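Local coordinates for protein geranyltranstransferase (Staphylococcus aureus, PDB 1RTR) that catalyses, as a farnesyl pyrophosphate synthase, the condensation of isopentenyl pyrophosphate with an allylic pyrophosphate such as geranyl pyrophosphate to make farnesyl pyrophosphate for isoprenoid biosynthesis, at residues V19-S24 with L71-T76; D11-E16 with G42-P47; K118-I123 with Q139-A144; G64-I69 with I123-R128; M34-N39 with H100-E105. One frame throughout, in Å; residues are numbered along the deposited sequence.

Interaction 1: residues V19-S24 with L71-T76; sequences VAINKS and LEMIHT
Met-73 reaches out of helix 65-83 to Ala-20 and Ile-21, in the loop between helices 6-18 and 30-38, within the all-helical isoprenoid synthase fold. Beyond CG the methionine chain is extended (chi2 171°), which carries its terminal methyl well clear of the helix. That methyl alone makes the contact: Met-73 CE lies 3.8 Å from Ile-21 CD1 and 4.0 Å from Ala-20 CB, with the two partners arriving from clearly different directions. The side chains of Ile-21 and Met-73 cross obliquely, end against end, so the touch is small and wholly apolar. Ile-21 sends CD1 along its CG1 branch, which stands beside the backbone N (chi1 -52°). The same isoleucine packs on Glu-31 and Met-34 of helix 30-38 and on His-147 of the second subunit, which puts the loop at the dimer interface. Met-73 meanwhile also rests on Leu-115 and Lys-118 of helix 105-124, so its side chain bridges the loop and that helix. Within helix 65-83, Glu-72 extends from the position just before Met-73 to form a salt bridge with Arg-44. The backbone oxygen of Glu-72 is held twice by Thr-76, one turn further on, from opposite faces of its carbonyl plane: Thr-76 N lies 2.8 Å from Glu-72 O, and Thr-76 OG1 donates to Glu-72 O at 2.7 Å.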
# COMPACT_ATOMS: atom_id res chain seq x y z
N VAL A 19 -0.65 -13.00 15.69
CA VAL A 19 0.73 -13.38 15.55
C VAL A 19 1.24 -13.11 14.11
O VAL A 19 2.19 -13.75 13.65
CB VAL A 19 0.90 -14.87 16.00
CG1 VAL A 19 0.52 -15.85 14.88
CG2 VAL A 19 2.29 -15.13 16.55
N ALA A 20 0.63 -12.13 13.44
CA ALA A 20 0.91 -11.84 12.02
C ALA A 20 2.00 -10.80 11.81
O ALA A 20 2.53 -10.65 10.71
CB ALA A 20 -0.37 -11.43 11.28
N ILE A 21 2.32 -10.06 12.87
CA ILE A 21 3.39 -9.07 12.85
C ILE A 21 4.40 -9.46 13.94
O ILE A 21 4.03 -9.69 15.08
CB ILE A 21 2.83 -7.63 13.10
CG1 ILE A 21 1.68 -7.31 12.15
CG2 ILE A 21 3.93 -6.57 12.99
CD1 ILE A 21 2.05 -7.33 10.66
N ASN A 22 5.67 -9.55 13.56
CA ASN A 22 6.73 -9.89 14.52
C ASN A 22 7.22 -8.66 15.27
O ASN A 22 7.26 -7.55 14.72
CB ASN A 22 7.91 -10.58 13.83
CG ASN A 22 7.60 -12.00 13.44
OD1 ASN A 22 7.07 -12.79 14.23
ND2 ASN A 22 7.92 -12.35 12.20
N LYS A 23 7.60 -8.87 16.53
CA LYS A 23 8.01 -7.79 17.43
C LYS A 23 9.17 -6.92 16.89
O LYS A 23 10.04 -7.40 16.15
CB LYS A 23 8.33 -8.33 18.83
CG LYS A 23 7.08 -8.73 19.66
CD LYS A 23 5.90 -7.74 19.48
CE LYS A 23 4.55 -8.39 19.80
NZ LYS A 23 4.13 -9.39 18.77
N SER A 24 9.15 -5.65 17.29
CA SER A 24 10.07 -4.61 16.81
C SER A 24 11.55 -4.95 16.98
O SER A 24 11.99 -5.33 18.07
CB SER A 24 9.77 -3.28 17.52
OG SER A 24 8.63 -3.37 18.36
N LEU A 71 -6.28 -9.10 3.31
CA LEU A 71 -7.55 -8.39 3.18
C LEU A 71 -7.95 -7.69 4.47
O LEU A 71 -8.40 -6.53 4.45
CB LEU A 71 -8.66 -9.35 2.73
CG LEU A 71 -10.04 -8.76 2.39
CD1 LEU A 71 -9.95 -7.47 1.53
CD2 LEU A 71 -10.88 -9.83 1.71
N GLU A 72 -7.78 -8.38 5.60
CA GLU A 72 -8.12 -7.78 6.90
C GLU A 72 -7.13 -6.67 7.29
O GLU A 72 -7.52 -5.67 7.93
CB GLU A 72 -8.25 -8.85 7.99
CG GLU A 72 -8.78 -8.36 9.34
CD GLU A 72 -10.26 -7.98 9.34
OE1 GLU A 72 -10.97 -8.23 8.33
OE2 GLU A 72 -10.72 -7.42 10.36
N MET A 73 -5.86 -6.82 6.90
CA MET A 73 -4.87 -5.75 7.10
C MET A 73 -5.30 -4.48 6.36
O MET A 73 -5.23 -3.37 6.92
CB MET A 73 -3.48 -6.20 6.63
CG MET A 73 -2.62 -6.91 7.69
SD MET A 73 -1.10 -7.63 7.00
CE MET A 73 -0.67 -8.69 8.34
N ILE A 74 -5.77 -4.64 5.12
CA ILE A 74 -6.24 -3.51 4.32
C ILE A 74 -7.45 -2.84 4.96
O ILE A 74 -7.55 -1.62 4.99
CB ILE A 74 -6.58 -3.96 2.89
CG1 ILE A 74 -5.32 -4.50 2.21
CG2 ILE A 74 -7.23 -2.82 2.09
CD1 ILE A 74 -4.55 -3.50 1.42
N HIS A 75 -8.37 -3.66 5.46
CA HIS A 75 -9.54 -3.13 6.15
C HIS A 75 -9.13 -2.41 7.45
O HIS A 75 -9.64 -1.32 7.74
CB HIS A 75 -10.58 -4.24 6.39
CG HIS A 75 -11.65 -3.87 7.36
ND1 HIS A 75 -12.66 -2.98 7.05
CD2 HIS A 75 -11.88 -4.26 8.64
CE1 HIS A 75 -13.46 -2.84 8.09
NE2 HIS A 75 -13.01 -3.61 9.07
N THR A 76 -8.21 -3.01 8.20
CA THR A 76 -7.69 -2.41 9.44
C THR A 76 -7.03 -1.06 9.18
O THR A 76 -7.32 -0.07 9.87
CB THR A 76 -6.70 -3.37 10.12
OG1 THR A 76 -7.36 -4.60 10.45
CG2 THR A 76 -6.27 -2.82 11.46

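Interaction 2: residues D11-E16 with G42-P47; sequences DEVNNE and GKRIRP
Val-13 of helix 6-18 packs on Arg-44 and Pro-47, which belong to the Gly-Lys-Arg-x-Arg-Pro motif of polyprenyl synthases, a sequence that in relatives lines the isopentenyl pyrophosphate site. The apolar part is shared between the two valine methyls. With chi1 at 162°, Val-13 CG1 points to the stem of the arginine, 4.1 Å from Arg-44 CD, while Val-13 CG2 meets Pro-47 CB, also at 4.1 Å. The valine and proline side chains run nearly at right angles. Among the polar groups, the amide end of Asn-14 comes to the edge of the Arg-44 guanidinium, near its plane, with the amide and guanidinium planes turned 69° apart. Two stronger partners outside the segments hold the buried arginine: NH2 forms a salt bridge with Glu-72, and NH1 bonds to Leu-38 O. Together they fix the rotation of the guanidinium, and the carboxylate of Glu-72 would balance its charge. In the backbone, Arg-44 occupies the N-cap of helix 45-56 with a positive phi of 62°. The side chain bends at chi2, and Gly-42 N stands 4.0 Å above the centre of the Arg-44 guanidinium plane.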
# COMPACT_ATOMS: atom_id res chain seq x y z
N ASP A 11 -12.30 -17.55 14.69
CA ASP A 11 -11.29 -17.91 15.69
C ASP A 11 -9.93 -18.12 15.05
O ASP A 11 -8.93 -17.59 15.54
CB ASP A 11 -11.70 -19.19 16.43
CG ASP A 11 -12.74 -18.93 17.50
OD1 ASP A 11 -13.35 -19.93 17.96
OD2 ASP A 11 -13.04 -17.78 17.92
N GLU A 12 -9.90 -18.88 13.97
CA GLU A 12 -8.66 -19.14 13.25
C GLU A 12 -8.05 -17.85 12.71
O GLU A 12 -6.84 -17.64 12.82
CB GLU A 12 -8.87 -20.15 12.14
CG GLU A 12 -7.56 -20.74 11.65
CD GLU A 12 -7.75 -21.76 10.55
OE1 GLU A 12 -8.91 -22.13 10.26
OE2 GLU A 12 -6.73 -22.20 9.99
N VAL A 13 -8.90 -16.99 12.13
CA VAL A 13 -8.48 -15.69 11.65
C VAL A 13 -7.87 -14.89 12.80
O VAL A 13 -6.77 -14.34 12.67
CB VAL A 13 -9.64 -14.92 10.93
CG1 VAL A 13 -9.35 -13.43 10.81
CG2 VAL A 13 -9.88 -15.49 9.54
N ASN A 14 -8.56 -14.84 13.93
CA ASN A 14 -8.06 -14.12 15.09
C ASN A 14 -6.69 -14.63 15.59
O ASN A 14 -5.82 -13.82 15.92
CB ASN A 14 -9.09 -14.10 16.22
CG ASN A 14 -10.29 -13.19 15.92
OD1 ASN A 14 -11.36 -13.35 16.51
ND2 ASN A 14 -10.10 -12.23 15.01
N ASN A 15 -6.49 -15.95 15.62
CA ASN A 15 -5.20 -16.52 16.04
C ASN A 15 -4.08 -16.13 15.07
O ASN A 15 -2.99 -15.74 15.50
CB ASN A 15 -5.29 -18.04 16.20
CG ASN A 15 -6.25 -18.46 17.31
OD1 ASN A 15 -6.35 -17.80 18.35
ND2 ASN A 15 -6.95 -19.56 17.09
N GLU A 16 -4.37 -16.20 13.78
CA GLU A 16 -3.41 -15.79 12.76
C GLU A 16 -3.10 -14.29 12.82
O GLU A 16 -1.95 -13.90 12.66
CB GLU A 16 -3.89 -16.19 11.37
CG GLU A 16 -3.97 -17.69 11.17
CD GLU A 16 -2.65 -18.32 10.77
OE1 GLU A 16 -1.63 -17.59 10.65
OE2 GLU A 16 -2.63 -19.55 10.55
N GLY A 42 -13.33 -7.63 15.33
CA GLY A 42 -14.56 -7.30 14.63
C GLY A 42 -15.27 -8.58 14.26
O GLY A 42 -15.04 -9.63 14.86
N LYS A 43 -16.12 -8.48 13.25
CA LYS A 43 -16.89 -9.62 12.77
C LYS A 43 -16.05 -10.48 11.81
O LYS A 43 -16.30 -11.68 11.65
CB LYS A 43 -18.19 -9.12 12.11
CG LYS A 43 -18.95 -8.00 12.89
CD LYS A 43 -20.05 -7.31 12.03
CE LYS A 43 -21.35 -7.01 12.83
NZ LYS A 43 -21.28 -5.74 13.65
N ARG A 44 -15.05 -9.84 11.19
CA ARG A 44 -14.12 -10.46 10.23
C ARG A 44 -14.77 -11.01 8.96
O ARG A 44 -14.32 -12.02 8.42
CB ARG A 44 -13.25 -11.56 10.89
CG ARG A 44 -12.61 -11.17 12.19
CD ARG A 44 -11.49 -10.18 12.07
NE ARG A 44 -10.73 -10.12 13.30
CZ ARG A 44 -9.97 -9.10 13.68
NH1 ARG A 44 -9.32 -9.15 14.83
NH2 ARG A 44 -9.85 -8.03 12.90
N ILE A 45 -15.82 -10.35 8.47
CA ILE A 45 -16.60 -10.89 7.34
C ILE A 45 -15.80 -10.97 6.06
O ILE A 45 -16.00 -11.91 5.29
CB ILE A 45 -17.92 -10.12 7.09
CG1 ILE A 45 -17.70 -8.61 7.18
CG2 ILE A 45 -19.02 -10.57 8.05
CD1 ILE A 45 -17.68 -7.95 5.82
N ARG A 46 -14.90 -10.02 5.85
CA ARG A 46 -14.12 -9.98 4.60
C ARG A 46 -13.23 -11.21 4.45
O ARG A 46 -13.39 -11.93 3.45
CB ARG A 46 -13.30 -8.69 4.46
CG ARG A 46 -14.14 -7.48 4.16
CD ARG A 46 -13.46 -6.19 4.54
NE ARG A 46 -14.35 -5.05 4.44
CZ ARG A 46 -15.20 -4.66 5.38
NH1 ARG A 46 -15.96 -3.59 5.18
NH2 ARG A 46 -15.30 -5.32 6.52
N PRO A 47 -12.34 -11.48 5.42
CA PRO A 47 -11.55 -12.72 5.41
C PRO A 47 -12.44 -13.94 5.36
O PRO A 47 -12.17 -14.85 4.57
CB PRO A 47 -10.78 -12.68 6.74
CG PRO A 47 -11.35 -11.58 7.54
CD PRO A 47 -11.97 -10.63 6.56

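Interaction 3: residues K118-I123 with Q139-A144; sequences KAFELI and QRLSIA
Gln-139 O is gripped by two groups of its own helix: Ser-142 OG donates to Gln-139 O at 2.8 Å, and Ile-143 N to Gln-139 O at 3.1 Å. Both come from the same face of the carbonyl plane, the hydroxyl 35° out of it. OG has a further, weak bond to Leu-138 O. This helix, 131-145, packs against helix 105-124 in the isoprenoid synthase fold. The two local axes run nearly antiparallel, at 163°, and approach to 11.2 Å. Across that gap the tightest touch is between methyls, with Ile-123 CD1 3.5 Å from Leu-141 CD2; the leucine holds CG opposite its backbone N (chi1 -165°) and thereby extends toward the facing helix. Phe-120 brings its CE1 corner to within 4.1 Å of Ser-142 CB and 4.3 Å of Leu-141 CB, the ring lying oblique to both. The same ring stacks on Phe-120 of the second subunit, and Ser-142 packs on Glu-121 of that subunit, so the helix pair also forms part of the dimer interface. The hydroxyl of the buried Ser-142 is satisfied within its own helix, and the residue meets Phe-120 through CB; the side-chain contacts between the two helices are thus apolar.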
# COMPACT_ATOMS: atom_id res chain seq x y z
N LYS A 118 2.28 -4.22 4.42
CA LYS A 118 2.41 -5.63 4.82
C LYS A 118 1.46 -6.56 4.04
O LYS A 118 1.82 -7.70 3.71
CB LYS A 118 2.21 -5.80 6.34
CG LYS A 118 2.43 -7.22 6.86
CD LYS A 118 3.90 -7.64 6.78
CE LYS A 118 4.17 -8.84 7.68
NZ LYS A 118 5.01 -9.89 7.01
N ALA A 119 0.25 -6.07 3.75
CA ALA A 119 -0.74 -6.86 3.01
C ALA A 119 -0.18 -7.37 1.68
O ALA A 119 -0.40 -8.52 1.32
CB ALA A 119 -2.02 -6.05 2.81
N PHE A 120 0.57 -6.51 0.99
CA PHE A 120 1.18 -6.87 -0.28
C PHE A 120 2.36 -7.84 -0.13
O PHE A 120 2.52 -8.77 -0.93
CB PHE A 120 1.55 -5.62 -1.07
CG PHE A 120 0.35 -4.86 -1.54
CD1 PHE A 120 -0.42 -5.34 -2.59
CD2 PHE A 120 -0.04 -3.70 -0.90
CE1 PHE A 120 -1.55 -4.66 -3.02
CE2 PHE A 120 -1.18 -3.02 -1.31
CZ PHE A 120 -1.93 -3.50 -2.38
N GLU A 121 3.16 -7.63 0.91
CA GLU A 121 4.23 -8.56 1.26
C GLU A 121 3.69 -9.95 1.49
O GLU A 121 4.26 -10.93 1.00
CB GLU A 121 4.96 -8.08 2.51
CG GLU A 121 6.40 -8.53 2.59
CD GLU A 121 6.66 -9.43 3.78
OE1 GLU A 121 5.97 -10.48 3.87
OE2 GLU A 121 7.55 -9.09 4.62
N LEU A 122 2.59 -10.04 2.23
CA LEU A 122 1.99 -11.31 2.61
C LEU A 122 1.53 -12.16 1.43
O LEU A 122 1.78 -13.36 1.39
CB LEU A 122 0.84 -11.09 3.60
CG LEU A 122 0.63 -12.15 4.68
CD1 LEU A 122 1.94 -12.63 5.34
CD2 LEU A 122 -0.33 -11.62 5.73
N ILE A 123 0.87 -11.53 0.45
CA ILE A 123 0.39 -12.28 -0.71
C ILE A 123 1.58 -12.68 -1.57
O ILE A 123 1.67 -13.83 -2.01
CB ILE A 123 -0.66 -11.48 -1.54
CG1 ILE A 123 -2.00 -11.46 -0.82
CG2 ILE A 123 -0.82 -12.07 -2.96
CD1 ILE A 123 -2.82 -10.26 -1.11
N GLN A 139 -2.89 -7.81 -8.13
CA GLN A 139 -3.49 -6.89 -9.09
C GLN A 139 -4.88 -6.49 -8.64
O GLN A 139 -5.21 -5.31 -8.60
CB GLN A 139 -3.56 -7.52 -10.47
CG GLN A 139 -3.43 -6.52 -11.60
CD GLN A 139 -3.37 -7.19 -12.96
OE1 GLN A 139 -3.69 -6.56 -13.97
NE2 GLN A 139 -2.96 -8.47 -13.00
N ARG A 140 -5.67 -7.49 -8.29
CA ARG A 140 -7.04 -7.26 -7.87
C ARG A 140 -7.12 -6.49 -6.55
O ARG A 140 -7.95 -5.58 -6.41
CB ARG A 140 -7.79 -8.59 -7.79
CG ARG A 140 -9.29 -8.45 -7.70
CD ARG A 140 -10.00 -9.77 -7.51
NE ARG A 140 -9.91 -10.63 -8.69
CZ ARG A 140 -10.66 -10.49 -9.77
NH1 ARG A 140 -10.50 -11.32 -10.79
NH2 ARG A 140 -11.58 -9.53 -9.83
N LEU A 141 -6.28 -6.84 -5.59
CA LEU A 141 -6.24 -6.08 -4.34
C LEU A 141 -5.88 -4.60 -4.57
O LEU A 141 -6.48 -3.72 -3.97
CB LEU A 141 -5.28 -6.74 -3.34
CG LEU A 141 -5.37 -6.31 -1.87
CD1 LEU A 141 -6.83 -6.25 -1.39
CD2 LEU A 141 -4.54 -7.22 -0.97
N SER A 142 -4.91 -4.34 -5.43
CA SER A 142 -4.45 -2.97 -5.63
C SER A 142 -5.50 -2.09 -6.32
O SER A 142 -5.66 -0.92 -5.96
CB SER A 142 -3.12 -2.93 -6.37
OG SER A 142 -3.24 -3.50 -7.66
N ILE A 143 -6.20 -2.65 -7.31
CA ILE A 143 -7.35 -1.99 -7.93
C ILE A 143 -8.52 -1.82 -6.94
O ILE A 143 -9.13 -0.76 -6.88
CB ILE A 143 -7.82 -2.74 -9.22
CG1 ILE A 143 -6.74 -2.71 -10.32
CG2 ILE A 143 -9.10 -2.12 -9.78
CD1 ILE A 143 -6.95 -3.77 -11.40
N ALA A 144 -8.82 -2.85 -6.16
CA ALA A 144 -9.92 -2.78 -5.18
C ALA A 144 -9.68 -1.70 -4.12
O ALA A 144 -10.64 -1.06 -3.64
CB ALA A 144 -10.15 -4.14 -4.51

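Interaction 4: residues G64-I69 with I123-R128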
# COMPACT_ATOMS: atom_id res chain seq x y z
N GLY A 64 -6.16 -19.75 0.78
CA GLY A 64 -6.46 -18.33 0.78
C GLY A 64 -6.23 -17.62 2.09
O GLY A 64 -6.59 -16.44 2.23
N MET A 65 -5.64 -18.31 3.07
CA MET A 65 -5.45 -17.70 4.38
C MET A 65 -4.61 -16.43 4.34
O MET A 65 -4.99 -15.43 4.96
CB MET A 65 -4.87 -18.66 5.41
CG MET A 65 -4.86 -18.05 6.82
SD MET A 65 -6.54 -17.80 7.45
CE MET A 65 -6.50 -16.30 8.01
N LYS A 66 -3.49 -16.46 3.63
CA LYS A 66 -2.63 -15.28 3.56
C LYS A 66 -3.36 -14.10 2.89
O LYS A 66 -3.30 -12.98 3.40
CB LYS A 66 -1.28 -15.59 2.90
CG LYS A 66 -0.30 -16.32 3.83
CD LYS A 66 1.15 -15.90 3.57
CE LYS A 66 2.16 -17.04 3.76
NZ LYS A 66 2.51 -17.24 5.20
N SER A 67 -4.07 -14.38 1.79
CA SER A 67 -4.88 -13.36 1.10
C SER A 67 -5.95 -12.77 2.02
O SER A 67 -6.13 -11.55 2.07
CB SER A 67 -5.53 -13.93 -0.16
OG SER A 67 -4.55 -14.20 -1.15
N ALA A 68 -6.64 -13.65 2.76
CA ALA A 68 -7.60 -13.24 3.78
C ALA A 68 -6.97 -12.36 4.86
O ALA A 68 -7.56 -11.35 5.26
CB ALA A 68 -8.28 -14.46 4.41
N ILE A 69 -5.78 -12.74 5.34
CA ILE A 69 -5.06 -11.93 6.33
C ILE A 69 -4.72 -10.56 5.73
O ILE A 69 -4.97 -9.53 6.36
CB ILE A 69 -3.77 -12.64 6.82
CG1 ILE A 69 -4.09 -13.95 7.55
CG2 ILE A 69 -2.97 -11.72 7.72
CD1 ILE A 69 -4.98 -13.77 8.80
N ILE A 123 0.87 -11.53 0.45
CA ILE A 123 0.39 -12.28 -0.71
C ILE A 123 1.58 -12.68 -1.57
O ILE A 123 1.67 -13.83 -2.01
CB ILE A 123 -0.66 -11.48 -1.54
CG1 ILE A 123 -2.00 -11.46 -0.82
CG2 ILE A 123 -0.82 -12.07 -2.96
CD1 ILE A 123 -2.82 -10.26 -1.11
N SER A 124 2.49 -11.73 -1.78
CA SER A 124 3.65 -11.95 -2.64
C SER A 124 4.59 -13.04 -2.09
O SER A 124 5.37 -13.62 -2.84
CB SER A 124 4.41 -10.65 -2.89
OG SER A 124 5.06 -10.20 -1.72
N SER A 125 4.47 -13.33 -0.79
CA SER A 125 5.29 -14.35 -0.15
C SER A 125 4.61 -15.70 0.07
O SER A 125 5.26 -16.64 0.54
CB SER A 125 5.83 -13.83 1.19
OG SER A 125 4.81 -13.79 2.17
N ASP A 126 3.33 -15.82 -0.28
CA ASP A 126 2.57 -17.06 -0.06
C ASP A 126 2.95 -18.19 -1.00
O ASP A 126 2.57 -18.19 -2.18
CB ASP A 126 1.08 -16.79 -0.17
CG ASP A 126 0.23 -17.97 0.28
OD1 ASP A 126 -1.00 -17.81 0.33
OD2 ASP A 126 0.70 -19.09 0.60
N ASP A 127 3.65 -19.19 -0.46
CA ASP A 127 4.15 -20.32 -1.25
C ASP A 127 3.11 -21.39 -1.59
O ASP A 127 3.40 -22.33 -2.32
CB ASP A 127 5.37 -20.95 -0.56
CG ASP A 127 6.64 -20.13 -0.75
OD1 ASP A 127 6.68 -19.27 -1.69
OD2 ASP A 127 7.64 -20.26 -0.02
N ARG A 128 1.89 -21.23 -1.08
CA ARG A 128 0.81 -22.15 -1.43
C ARG A 128 0.22 -21.83 -2.81
O ARG A 128 -0.48 -22.65 -3.41
CB ARG A 128 -0.25 -22.16 -0.33
CG ARG A 128 0.34 -22.30 1.07
CD ARG A 128 -0.43 -23.20 2.01
NE ARG A 128 -1.06 -22.43 3.09
CZ ARG A 128 -0.77 -22.54 4.39
NH1 ARG A 128 -1.42 -21.78 5.27
NH2 ARG A 128 0.16 -23.39 4.82
O HOH W 1 -2.30 -18.76 2.27
O HOH W 2 -3.59 -16.47 0.11
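An Asx turn just after helix 105-124 sets Asp-126 against Lys-66 in the first turn of helix 65-83, joining two core helices of the isoprenoid synthase fold. The turn is closed by Arg-128 N, 3.0 Å from Asp-126 OD2, with an N-H...O angle of 160° and the donor 46° out of the carboxylate plane. The lysine meets the aspartate through its methylenes: Lys-66 CB lies 3.4 Å from Asp-126 OD1, and Lys-66 CD 3.8 Å from Asp-126 CB. Its bent chain leaves NZ 5.3 Å from Asp-126 OD2, so the two charges are near but not in contact. Two waters instead carry the carboxylate to the helix N-terminus, where its charge would be favoured. Water 1 links OD1 to Lys-66 N. Water 2 accepts from Ser-67 N at 2.7 Å, donates to Asp-126 OD1 and also bonds Ser-67 OG. Deeper in, Ser-67 OG rests 3.8 Å from Ile-123 CG1.

Interaction 5: residues M34-N39 with H100-E105; sequences MLYSLN and HKVYGE
Tyr-36 holds its ring carbon CG anti to the backbone N (chi1 180°), throwing the ring outward from helix 30-38, while Tyr-103 turns CG beside its own backbone N (chi1 -66°) and lays its ring toward that helix. The two rings meet as an offset edge-to-face pair: the edge of Tyr-103 points to the face of Tyr-36, the planes stand at 74° and the centroids are 5.9 Å apart. Tyr-103 CE1 and OH both come to 3.9 Å from Tyr-36 CB, and CE1 to 4.0 Å from Tyr-36 CG, so the touch falls at the root of the Tyr-36 ring. At the far end, Val-102 CG2 comes 3.9 Å from Tyr-36 OH, and 4.1 Å from Tyr-36 CZ. The valine's other methyl, CG1, lies 3.7 Å above the plane of the Tyr-103 ring, offset toward its rim. Both hydroxyls have partners elsewhere: Tyr-36 OH bonds Leu-97 O, and Tyr-103 OH bonds Glu-32 OE1. Each ring is thus tied at its tip as well as packed at its side. The contact lies at the surface, where it ties helix 30-38 to the short helix 99-103 of the isoprenoid synthase fold. Gly-104, with positive phi, ends helix 99-103 and leads into helix 105-124, while Leu-97 belongs to the hairpin 92-93/96-97. Helix 30-38, through Ser-37 and Leu-38, leans on helix 65-83.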
# COMPACT_ATOMS: atom_id res chain seq x y z
N MET A 34 0.26 -1.41 15.23
CA MET A 34 -0.29 -2.26 14.17
C MET A 34 -1.16 -3.36 14.76
O MET A 34 -2.32 -3.52 14.38
CB MET A 34 0.84 -2.88 13.31
CG MET A 34 1.56 -1.92 12.35
SD MET A 34 3.21 -2.47 11.80
CE MET A 34 2.79 -3.66 10.62
N LEU A 35 -0.58 -4.10 15.71
CA LEU A 35 -1.24 -5.22 16.38
C LEU A 35 -2.46 -4.80 17.19
O LEU A 35 -3.47 -5.51 17.21
CB LEU A 35 -0.24 -5.94 17.29
CG LEU A 35 0.27 -7.33 16.90
CD1 LEU A 35 -0.32 -7.88 15.58
CD2 LEU A 35 1.79 -7.31 16.84
N TYR A 36 -2.38 -3.65 17.83
CA TYR A 36 -3.50 -3.11 18.60
C TYR A 36 -4.79 -3.04 17.77
O TYR A 36 -5.81 -3.59 18.19
CB TYR A 36 -3.16 -1.73 19.20
CG TYR A 36 -4.28 -1.11 20.01
CD1 TYR A 36 -4.60 -1.57 21.29
CD2 TYR A 36 -5.03 -0.05 19.49
CE1 TYR A 36 -5.63 -1.00 22.03
CE2 TYR A 36 -6.07 0.54 20.23
CZ TYR A 36 -6.36 0.06 21.50
OH TYR A 36 -7.39 0.65 22.21
N SER A 37 -4.72 -2.38 16.61
CA SER A 37 -5.88 -2.26 15.72
C SER A 37 -6.25 -3.57 15.04
O SER A 37 -7.42 -3.88 14.85
CB SER A 37 -5.65 -1.18 14.67
OG SER A 37 -5.40 0.08 15.27
N LEU A 38 -5.23 -4.34 14.66
CA LEU A 38 -5.43 -5.64 14.04
C LEU A 38 -6.21 -6.58 14.94
O LEU A 38 -6.98 -7.41 14.46
CB LEU A 38 -4.07 -6.25 13.66
CG LEU A 38 -3.92 -7.06 12.37
CD1 LEU A 38 -4.53 -6.38 11.14
CD2 LEU A 38 -2.44 -7.36 12.14
N ASN A 39 -6.02 -6.44 16.26
CA ASN A 39 -6.70 -7.26 17.25
C ASN A 39 -7.94 -6.62 17.88
O ASN A 39 -8.60 -7.24 18.72
CB ASN A 39 -5.74 -7.69 18.37
CG ASN A 39 -4.68 -8.64 17.88
OD1 ASN A 39 -3.50 -8.44 18.15
ND2 ASN A 39 -5.09 -9.67 17.16
N HIS A 100 -5.07 6.37 17.24
CA HIS A 100 -4.44 7.67 17.43
C HIS A 100 -4.65 8.25 18.83
O HIS A 100 -3.90 9.14 19.27
CB HIS A 100 -4.92 8.67 16.36
CG HIS A 100 -6.37 9.01 16.45
ND1 HIS A 100 -6.83 10.17 17.04
CD2 HIS A 100 -7.47 8.35 16.01
CE1 HIS A 100 -8.15 10.21 16.97
NE2 HIS A 100 -8.56 9.12 16.35
N LYS A 101 -5.66 7.75 19.54
CA LYS A 101 -5.93 8.19 20.90
C LYS A 101 -4.96 7.53 21.89
O LYS A 101 -4.69 8.08 22.95
CB LYS A 101 -7.38 7.92 21.29
CG LYS A 101 -8.34 9.05 20.93
CD LYS A 101 -8.31 10.16 21.98
CE LYS A 101 -8.03 11.53 21.34
NZ LYS A 101 -7.92 12.61 22.37
N VAL A 102 -4.43 6.37 21.51
CA VAL A 102 -3.49 5.62 22.34
C VAL A 102 -2.01 5.85 21.97
O VAL A 102 -1.12 5.65 22.81
CB VAL A 102 -3.80 4.10 22.29
CG1 VAL A 102 -2.80 3.31 23.11
CG2 VAL A 102 -5.21 3.82 22.79
N TYR A 103 -1.75 6.27 20.73
CA TYR A 103 -0.37 6.30 20.21
C TYR A 103 0.03 7.63 19.60
O TYR A 103 1.21 7.84 19.30
CB TYR A 103 -0.15 5.20 19.18
CG TYR A 103 -0.22 3.80 19.75
CD1 TYR A 103 -1.33 2.99 19.51
CD2 TYR A 103 0.83 3.28 20.52
CE1 TYR A 103 -1.40 1.70 20.04
CE2 TYR A 103 0.77 2.00 21.04
CZ TYR A 103 -0.35 1.22 20.80
OH TYR A 103 -0.40 -0.05 21.32
N GLY A 104 -0.94 8.51 19.40
CA GLY A 104 -0.69 9.77 18.72
C GLY A 104 -1.00 9.64 17.25
O GLY A 104 -1.02 8.54 16.70
N GLU A 105 -1.23 10.78 16.61
CA GLU A 105 -1.53 10.82 15.18
C GLU A 105 -0.42 10.26 14.29
O GLU A 105 -0.72 9.50 13.36
CB GLU A 105 -1.87 12.24 14.76
CG GLU A 105 -3.35 12.55 14.92
CD GLU A 105 -3.63 14.04 15.00
OE1 GLU A 105 -3.22 14.79 14.08
OE2 GLU A 105 -4.26 14.46 15.99

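How the interactions relate
Helix 65-83 unites most of the set: it supplies a segment to interactions 1 and 4, whose centres lie about 13 Å apart. Interaction 2 joins it through Glu-72, with Arg-44 NH2 2.8 Å from Glu-72 OE2, and Arg-44 NH1 reaches Leu-38 O of interaction 5 at 2.9 Å. Interactions 3 and 4 share Ile-123, their centres about 10 Å apart, while 3 and 1 meet where Met-73 SD lies 3.6 Å from Lys-118 CG. Interactions 4 and 5 are the most distant, centres about 24 Å apart. Helix 65-83 ends in the first aspartates of the aspartate-rich motif that in this family binds magnesium, so interactions 1 and 4 lie on a helix running, as in relatives, to the active site.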